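Local coordinates for pmbA-related protein (PDB 1VL4), which probably acts as a metallopeptidase of the PmbA/TldD (peptidase U62) family, at residues L244-E258 / G339-G351. Numbering follows the deposited sequence.
Sequences LLDLMEMFIPMISAE and GGIRPVNLMLMPG
A helix-on-sheet interface in the C-terminal PmbA/TldD region brings Leu244, Met248, Phe251, Ile252 and Ile255 against Leu346 and Leu348 of strand 345-348. That strand lies inside a mixed sheet, between strands 282-285 and 432-434. Leu346 points at the helical segment, and its two methyls divide the work. CD2 meets the Phe251 ring at its edge, 4.0 Å from CD2 of the phenylalanine, and also touches Ile252 CG1. CD1 reaches Ile255 CD1. Ile255 CG2 sits over one face of the Phe251 ring, offset toward its rim. Met248 bends at its last torsion (chi3 73°), which lays CE over the strand backbone, 3.1 Å from Leu346 O. One turn earlier, Leu244 CD2 meets Leu348 CD2 at 3.8 Å, the two side chains crossing at about a right angle.

Ile252 packs on both the strand and the loop before it. Its CG2 lies 3.7 Å from Pro343 CD, and its CG1 rests near Pro343 CG. Cutting Ile252 back to an alanine is likely to open a gap beside the Pro343 ring and Leu346 CD2. Water joins the backbones here, donating to both Ile252 O and Ile341 O. Further along, Ser256 is the N-cap of helix 257-261. Its OG accepts a weak bond from Glu258 N and sits 3.6 Å from Ile341 CD1. A second water bonds Ser256 OG, accepts from Ile341 N and donates weakly to Glu258 OE1. The aliphatic start of Glu258 packs on the same isoleucine, with CB 3.7 Å from Ile341 CD1.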
ATOM      1  N   LEU A 244      -7.754 -20.171  -8.360  1.00 14.78           N
ATOM      2  CA  LEU A 244      -7.614 -19.686  -9.721  1.00 12.42           C
ATOM      3  C   LEU A 244      -8.015 -18.230  -9.802  1.00 13.96           C
ATOM      4  O   LEU A 244      -7.417 -17.480 -10.565  1.00 14.80           O
ATOM      5  CB  LEU A 244      -8.422 -20.556 -10.684  1.00 13.29           C
ATOM      6  CG  LEU A 244      -8.369 -20.170 -12.153  1.00 16.70           C
ATOM      7  CD1 LEU A 244      -6.946 -20.311 -12.698  1.00 18.85           C
ATOM      8  CD2 LEU A 244      -9.331 -21.056 -12.920  1.00 10.23           C
ATOM      9  N   LEU A 245      -9.022 -17.832  -9.022  1.00 14.26           N
ATOM     10  CA  LEU A 245      -9.451 -16.429  -8.964  1.00 16.39           C
ATOM     11  C   LEU A 245      -8.254 -15.524  -8.626  1.00 16.03           C
ATOM     12  O   LEU A 245      -8.135 -14.464  -9.210  1.00 14.18           O
ATOM     13  CB  LEU A 245     -10.559 -16.194  -7.918  1.00 11.35           C
ATOM     14  CG  LEU A 245     -11.939 -16.674  -8.301  1.00 15.14           C
ATOM     15  CD1 LEU A 245     -12.830 -16.693  -7.079  1.00 14.33           C
ATOM     16  CD2 LEU A 245     -12.488 -15.770  -9.424  1.00 18.06           C
ATOM     17  N   ASP A 246      -7.412 -15.919  -7.676  1.00 17.74           N
ATOM     18  CA  ASP A 246      -6.187 -15.122  -7.376  1.00 18.66           C
ATOM     19  C   ASP A 246      -5.102 -15.231  -8.454  1.00 17.92           C
ATOM     20  O   ASP A 246      -4.496 -14.224  -8.877  1.00 17.12           O
ATOM     21  CB  ASP A 246      -5.570 -15.511  -6.044  1.00 17.07           C
ATOM     22  CG  ASP A 246      -6.480 -15.249  -4.864  1.00 26.94           C
ATOM     23  OD1 ASP A 246      -7.414 -14.410  -4.961  1.00 30.99           O
ATOM     24  OD2 ASP A 246      -6.266 -15.931  -3.830  1.00 30.22           O
ATOM     25  N   LEU A 247      -4.870 -16.458  -8.910  1.00 17.24           N
ATOM     26  CA  LEU A 247      -3.809 -16.706  -9.846  1.00 13.34           C
ATOM     27  C   LEU A 247      -4.031 -15.967 -11.146  1.00 13.47           C
ATOM     28  O   LEU A 247      -3.076 -15.392 -11.696  1.00 14.33           O
ATOM     29  CB  LEU A 247      -3.648 -18.225 -10.087  1.00 16.34           C
ATOM     30  CG  LEU A 247      -2.396 -18.595 -10.907  1.00 16.47           C
ATOM     31  CD1 LEU A 247      -1.117 -18.176 -10.196  1.00 18.73           C
ATOM     32  CD2 LEU A 247      -2.359 -20.062 -11.148  1.00 21.46           C
ATOM     33  N   MET A 248      -5.295 -15.924 -11.598  1.00 14.33           N
ATOM     34  CA  MET A 248      -5.688 -15.260 -12.840  1.00 16.33           C
ATOM     35  C   MET A 248      -5.308 -13.782 -12.864  1.00 14.38           C
ATOM     36  O   MET A 248      -5.270 -13.170 -13.923  1.00 16.63           O
ATOM     37  CB  MET A 248      -7.221 -15.270 -13.017  1.00 13.27           C
ATOM     38  CG  MET A 248      -7.797 -16.507 -13.551  1.00 29.41           C
ATOM     39  SD  MET A 248      -9.596 -16.353 -13.381  1.00 25.94           S
ATOM     40  CE  MET A 248     -10.096 -15.179 -14.613  1.00 14.47           C
ATOM     41  N   GLU A 249      -5.205 -13.165 -11.701  1.00 15.56           N
ATOM     42  CA  GLU A 249      -4.821 -11.769 -11.649  1.00 17.86           C
ATOM     43  C   GLU A 249      -3.508 -11.495 -12.336  1.00 18.16           C
ATOM     44  O   GLU A 249      -3.305 -10.383 -12.848  1.00 18.27           O
ATOM     45  CB  GLU A 249      -4.752 -11.288 -10.198  1.00 19.08           C
ATOM     46  CG  GLU A 249      -6.149 -11.418  -9.588  1.00 27.40           C
ATOM     47  CD  GLU A 249      -6.482 -10.263  -8.751  1.00 39.87           C
ATOM     48  OE1 GLU A 249      -5.986 -10.259  -7.604  1.00 46.41           O
ATOM     49  OE2 GLU A 249      -7.199  -9.359  -9.263  1.00 49.00           O
ATOM     50  N   MET A 250      -2.620 -12.490 -12.378  1.00 17.16           N
ATOM     51  CA  MET A 250      -1.329 -12.280 -13.054  1.00 17.28           C
ATOM     52  C   MET A 250      -1.459 -12.213 -14.591  1.00 17.73           C
ATOM     53  O   MET A 250      -0.526 -11.841 -15.301  1.00 21.28           O
ATOM     54  CB  MET A 250      -0.326 -13.314 -12.584  1.00 18.18           C
ATOM     55  CG  MET A 250      -0.333 -14.655 -13.332  1.00 15.97           C
ATOM     56  SD  MET A 250       0.988 -15.717 -12.668  1.00 16.83           S
ATOM     57  CE  MET A 250       2.482 -14.978 -13.348  1.00  9.84           C
ATOM     58  N   PHE A 251      -2.643 -12.532 -15.103  1.00 15.24           N
ATOM     59  CA  PHE A 251      -2.911 -12.411 -16.529  1.00 15.68           C
ATOM     60  C   PHE A 251      -3.208 -10.956 -16.916  1.00 12.90           C
ATOM     61  O   PHE A 251      -3.064 -10.556 -18.060  1.00 13.83           O
ATOM     62  CB  PHE A 251      -4.107 -13.295 -16.860  1.00 14.31           C
ATOM     63  CG  PHE A 251      -4.298 -13.561 -18.329  1.00 18.15           C
ATOM     64  CD1 PHE A 251      -3.271 -14.065 -19.100  1.00 15.34           C
ATOM     65  CD2 PHE A 251      -5.513 -13.312 -18.927  1.00 14.98           C
ATOM     66  CE1 PHE A 251      -3.468 -14.305 -20.477  1.00 17.83           C
ATOM     67  CE2 PHE A 251      -5.725 -13.566 -20.267  1.00 19.72           C
ATOM     68  CZ  PHE A 251      -4.709 -14.072 -21.046  1.00 16.09           C
ATOM     69  N   ILE A 252      -3.613 -10.163 -15.949  1.00 12.66           N
ATOM     70  CA  ILE A 252      -4.151  -8.827 -16.243  1.00 14.71           C
ATOM     71  C   ILE A 252      -3.084  -7.873 -16.859  1.00 14.29           C
ATOM     72  O   ILE A 252      -3.326  -7.314 -17.933  1.00 17.87           O
ATOM     73  CB  ILE A 252      -4.878  -8.251 -15.018  1.00 14.12           C
ATOM     74  CG1 ILE A 252      -6.229  -8.963 -14.829  1.00 16.45           C
ATOM     75  CG2 ILE A 252      -5.033  -6.719 -15.155  1.00 20.57           C
ATOM     76  CD1 ILE A 252      -6.990  -8.582 -13.506  1.00 19.02           C
ATOM     77  N   PRO A 253      -1.890  -7.750 -16.237  1.00 17.77           N
ATOM     78  CA  PRO A 253      -0.837  -6.961 -16.911  1.00 16.04           C
ATOM     79  C   PRO A 253      -0.432  -7.465 -18.311  1.00 16.42           C
ATOM     80  O   PRO A 253      -0.083  -6.664 -19.186  1.00 13.25           O
ATOM     81  CB  PRO A 253       0.344  -7.024 -15.930  1.00 18.31           C
ATOM     82  CG  PRO A 253      -0.223  -7.458 -14.602  1.00 18.75           C
ATOM     83  CD  PRO A 253      -1.449  -8.265 -14.924  1.00 13.89           C
ATOM     84  N   MET A 254      -0.518  -8.780 -18.552  1.00 15.88           N
ATOM     85  CA  MET A 254      -0.147  -9.373 -19.856  1.00 13.31           C
ATOM     86  C   MET A 254      -1.013  -8.913 -21.014  1.00 12.59           C
ATOM     87  O   MET A 254      -0.556  -8.819 -22.161  1.00 11.65           O
ATOM     88  CB  MET A 254      -0.239 -10.908 -19.808  1.00 13.94           C
ATOM     89  CG  MET A 254       0.447 -11.504 -18.611  1.00 13.78           C
ATOM     90  SD  MET A 254       0.482 -13.284 -18.716  1.00 18.93           S
ATOM     91  CE  MET A 254       1.526 -13.622 -17.305  1.00 11.48           C
ATOM     92  N   ILE A 255      -2.278  -8.650 -20.711  1.00 11.76           N
ATOM     93  CA  ILE A 255      -3.234  -8.304 -21.751  1.00 14.02           C
ATOM     94  C   ILE A 255      -3.397  -6.787 -21.931  1.00 14.30           C
ATOM     95  O   ILE A 255      -4.064  -6.365 -22.859  1.00 17.43           O
ATOM     96  CB  ILE A 255      -4.602  -9.026 -21.574  1.00  9.08           C
ATOM     97  CG1 ILE A 255      -5.291  -8.667 -20.273  1.00 16.88           C
ATOM     98  CG2 ILE A 255      -4.416 -10.512 -21.842  1.00 17.10           C
ATOM     99  CD1 ILE A 255      -6.705  -9.295 -20.126  1.00 14.29           C
ATOM    100  N   SER A 256      -2.736  -5.978 -21.097  1.00 14.88           N
ATOM    101  CA  SER A 256      -2.581  -4.526 -21.419  1.00 12.49           C
ATOM    102  C   SER A 256      -1.801  -4.215 -22.713  1.00 10.25           C
ATOM    103  O   SER A 256      -0.594  -4.537 -22.847  1.00 11.57           O
ATOM    104  CB  SER A 256      -1.950  -3.796 -20.244  1.00 14.43           C
ATOM    105  OG  SER A 256      -1.597  -2.497 -20.621  1.00 17.91           O
ATOM    106  N   ALA A 257      -2.459  -3.566 -23.683  1.00 11.47           N
ATOM    107  CA  ALA A 257      -1.747  -3.127 -24.906  1.00 13.25           C
ATOM    108  C   ALA A 257      -0.544  -2.238 -24.627  1.00 12.04           C
ATOM    109  O   ALA A 257       0.409  -2.179 -25.430  1.00 14.97           O
ATOM    110  CB  ALA A 257      -2.679  -2.402 -25.867  1.00 14.51           C
ATOM    111  N   GLU A 258      -0.612  -1.508 -23.522  1.00 15.60           N
ATOM    112  CA  GLU A 258       0.472  -0.625 -23.081  1.00 18.65           C
ATOM    113  C   GLU A 258       1.682  -1.453 -22.648  1.00 17.63           C
ATOM    114  O   GLU A 258       2.808  -1.172 -23.069  1.00 17.27           O
ATOM    115  CB  GLU A 258      -0.031   0.226 -21.927  1.00 17.94           C
ATOM    116  CG  GLU A 258       0.972   1.187 -21.363  1.00 29.61           C
ATOM    117  CD  GLU A 258       0.409   2.074 -20.257  1.00 31.12           C
ATOM    118  OE1 GLU A 258      -0.854   2.157 -20.067  1.00 28.06           O
ATOM    119  OE2 GLU A 258       1.274   2.712 -19.581  1.00 48.45           O
ATOM    120  N   GLY A 339      -4.394   4.011 -13.344  1.00 27.35           N
ATOM    121  CA  GLY A 339      -3.516   2.983 -12.777  1.00 30.37           C
ATOM    122  C   GLY A 339      -3.095   1.938 -13.779  1.00 27.67           C
ATOM    123  O   GLY A 339      -2.116   1.224 -13.574  1.00 30.18           O
ATOM    124  N   GLY A 340      -3.805   1.863 -14.891  1.00 25.38           N
ATOM    125  CA  GLY A 340      -3.485   0.866 -15.863  1.00 20.80           C
ATOM    126  C   GLY A 340      -4.698   0.380 -16.603  1.00 20.81           C
ATOM    127  O   GLY A 340      -5.838   0.395 -16.080  1.00 22.04           O
ATOM    128  N   ILE A 341      -4.433  -0.055 -17.830  1.00 16.71           N
ATOM    129  CA  ILE A 341      -5.424  -0.772 -18.612  1.00 16.45           C
ATOM    130  C   ILE A 341      -5.804  -2.051 -17.859  1.00 17.02           C
ATOM    131  O   ILE A 341      -4.942  -2.846 -17.475  1.00 14.18           O
ATOM    132  CB  ILE A 341      -4.864  -1.099 -20.011  1.00 14.45           C
ATOM    133  CG1 ILE A 341      -4.605   0.215 -20.773  1.00 14.97           C
ATOM    134  CG2 ILE A 341      -5.786  -2.009 -20.747  1.00 12.67           C
ATOM    135  CD1 ILE A 341      -3.707   0.082 -21.964  1.00 13.58           C
ATOM    136  N   ARG A 342      -7.091  -2.245 -17.625  1.00 15.70           N
ATOM    137  CA  ARG A 342      -7.541  -3.483 -17.033  1.00 20.65           C
ATOM    138  C   ARG A 342      -8.932  -3.912 -17.504  1.00 16.05           C
ATOM    139  O   ARG A 342      -9.705  -3.110 -17.971  1.00 13.01           O
ATOM    140  CB  ARG A 342      -7.485  -3.430 -15.492  1.00 20.84           C
ATOM    141  CG  ARG A 342      -8.522  -2.547 -14.858  1.00 33.24           C
ATOM    142  CD  ARG A 342      -8.608  -2.701 -13.312  1.00 34.28           C
ATOM    143  NE  ARG A 342      -9.340  -1.587 -12.688  1.00 37.57           N
ATOM    144  CZ  ARG A 342     -10.664  -1.424 -12.689  1.00 37.90           C
ATOM    145  NH1 ARG A 342     -11.491  -2.306 -13.287  1.00 38.71           N
ATOM    146  NH2 ARG A 342     -11.165  -0.350 -12.087  1.00 31.93           N
ATOM    147  N   PRO A 343      -9.222  -5.210 -17.370  1.00 15.11           N
ATOM    148  CA  PRO A 343     -10.557  -5.726 -17.590  1.00 18.07           C
ATOM    149  C   PRO A 343     -11.490  -5.225 -16.508  1.00 14.32           C
ATOM    150  O   PRO A 343     -11.032  -4.760 -15.459  1.00 13.13           O
ATOM    151  CB  PRO A 343     -10.384  -7.270 -17.472  1.00 18.15           C
ATOM    152  CG  PRO A 343      -9.159  -7.487 -16.778  1.00 20.79           C
ATOM    153  CD  PRO A 343      -8.296  -6.256 -16.886  1.00 14.68           C
ATOM    154  N   VAL A 344     -12.783  -5.327 -16.756  1.00 14.08           N
ATOM    155  CA  VAL A 344     -13.765  -4.938 -15.752  1.00 16.16           C
ATOM    156  C   VAL A 344     -14.001  -6.198 -14.893  1.00 14.52           C
ATOM    157  O   VAL A 344     -13.640  -6.228 -13.737  1.00 18.55           O
ATOM    158  CB  VAL A 344     -15.062  -4.374 -16.407  1.00 13.27           C
ATOM    159  CG1 VAL A 344     -16.083  -4.049 -15.366  1.00 17.61           C
ATOM    160  CG2 VAL A 344     -14.733  -3.090 -17.252  1.00 17.42           C
ATOM    161  N   ASN A 345     -14.616  -7.213 -15.480  1.00 13.84           N
ATOM    162  CA  ASN A 345     -14.689  -8.533 -14.864  1.00 12.48           C
ATOM    163  C   ASN A 345     -13.979  -9.498 -15.790  1.00 13.66           C
ATOM    164  O   ASN A 345     -14.393  -9.676 -16.926  1.00 12.67           O
ATOM    165  CB  ASN A 345     -16.114  -8.985 -14.688  1.00 13.78           C
ATOM    166  CG  ASN A 345     -16.921  -8.082 -13.732  1.00 17.00           C
ATOM    167  OD1 ASN A 345     -16.808  -8.209 -12.521  1.00 16.51           O
ATOM    168  ND2 ASN A 345     -17.784  -7.195 -14.312  1.00 12.61           N
ATOM    169  N   LEU A 346     -12.896 -10.088 -15.330  1.00 11.93           N
ATOM    170  CA  LEU A 346     -12.179 -11.028 -16.177  1.00 12.55           C
ATOM    171  C   LEU A 346     -12.657 -12.434 -15.819  1.00 13.18           C
ATOM    172  O   LEU A 346     -12.288 -12.935 -14.775  1.00 12.67           O
ATOM    173  CB  LEU A 346     -10.670 -10.924 -15.981  1.00 13.92           C
ATOM    174  CG  LEU A 346      -9.829 -11.783 -16.958  1.00 13.79           C
ATOM    175  CD1 LEU A 346      -9.963 -11.257 -18.361  1.00 21.41           C
ATOM    176  CD2 LEU A 346      -8.416 -11.837 -16.529  1.00 15.95           C
ATOM    177  N   MET A 347     -13.380 -13.073 -16.750  1.00 11.78           N
ATOM    178  CA  MET A 347     -14.068 -14.320 -16.503  1.00 11.10           C
ATOM    179  C   MET A 347     -13.548 -15.477 -17.337  1.00 10.00           C
ATOM    180  O   MET A 347     -13.604 -15.439 -18.556  1.00 11.25           O
ATOM    181  CB  MET A 347     -15.564 -14.158 -16.770  1.00  9.79           C
ATOM    182  CG  MET A 347     -16.367 -15.412 -16.519  1.00 13.69           C
ATOM    183  SD  MET A 347     -18.104 -15.090 -16.499  1.00 20.00           S
ATOM    184  CE  MET A 347     -18.778 -16.698 -16.164  1.00 28.73           C
ATOM    185  N   LEU A 348     -13.170 -16.548 -16.662  1.00  9.24           N
ATOM    186  CA  LEU A 348     -12.949 -17.832 -17.329  1.00 12.85           C
ATOM    187  C   LEU A 348     -14.289 -18.524 -17.460  1.00 14.07           C
ATOM    188  O   LEU A 348     -14.996 -18.725 -16.470  1.00 15.68           O
ATOM    189  CB  LEU A 348     -11.973 -18.725 -16.538  1.00 15.89           C
ATOM    190  CG  LEU A 348     -11.836 -20.151 -17.128  1.00 17.71           C
ATOM    191  CD1 LEU A 348     -10.958 -20.038 -18.296  1.00 21.45           C
ATOM    192  CD2 LEU A 348     -11.237 -21.119 -16.172  1.00 24.01           C
ATOM    193  N   MET A 349     -14.639 -18.879 -18.694  1.00 11.01           N
ATOM    194  CA  MET A 349     -15.928 -19.367 -18.997  1.00 12.48           C
ATOM    195  C   MET A 349     -16.052 -20.815 -18.519  1.00 13.77           C
ATOM    196  O   MET A 349     -15.170 -21.617 -18.804  1.00 13.62           O
ATOM    197  CB  MET A 349     -16.168 -19.249 -20.489  1.00 11.09           C
ATOM    198  CG  MET A 349     -16.134 -17.817 -21.047  1.00 17.63           C
ATOM    199  SD  MET A 349     -17.165 -16.579 -20.188  1.00 18.43           S
ATOM    200  CE  MET A 349     -18.753 -17.085 -20.606  1.00 17.98           C
ATOM    201  N   PRO A 350     -17.159 -21.163 -17.819  1.00 11.08           N
ATOM    202  CA  PRO A 350     -17.306 -22.522 -17.304  1.00 14.25           C
ATOM    203  C   PRO A 350     -17.598 -23.541 -18.379  1.00 15.37           C
ATOM    204  O   PRO A 350     -18.160 -23.187 -19.424  1.00 15.96           O
ATOM    205  CB  PRO A 350     -18.528 -22.424 -16.351  1.00 13.38           C
ATOM    206  CG  PRO A 350     -19.366 -21.386 -16.940  1.00 18.22           C
ATOM    207  CD  PRO A 350     -18.347 -20.358 -17.494  1.00 16.57           C
ATOM    208  N   GLY A 351     -17.234 -24.788 -18.104  1.00 14.13           N
ATOM    209  CA  GLY A 351     -17.710 -25.914 -18.855  1.00 17.12           C
ATOM    210  C   GLY A 351     -18.826 -26.565 -18.070  1.00 18.92           C
ATOM    211  O   GLY A 351     -19.512 -25.895 -17.324  1.00 16.42           O
TER
HETATM  212  O   HOH W   1      -5.129  -5.327 -18.786  1.00 11.18           O
HETATM  213  O   HOH W   2      -1.425  -0.710 -18.636  1.00 17.25           O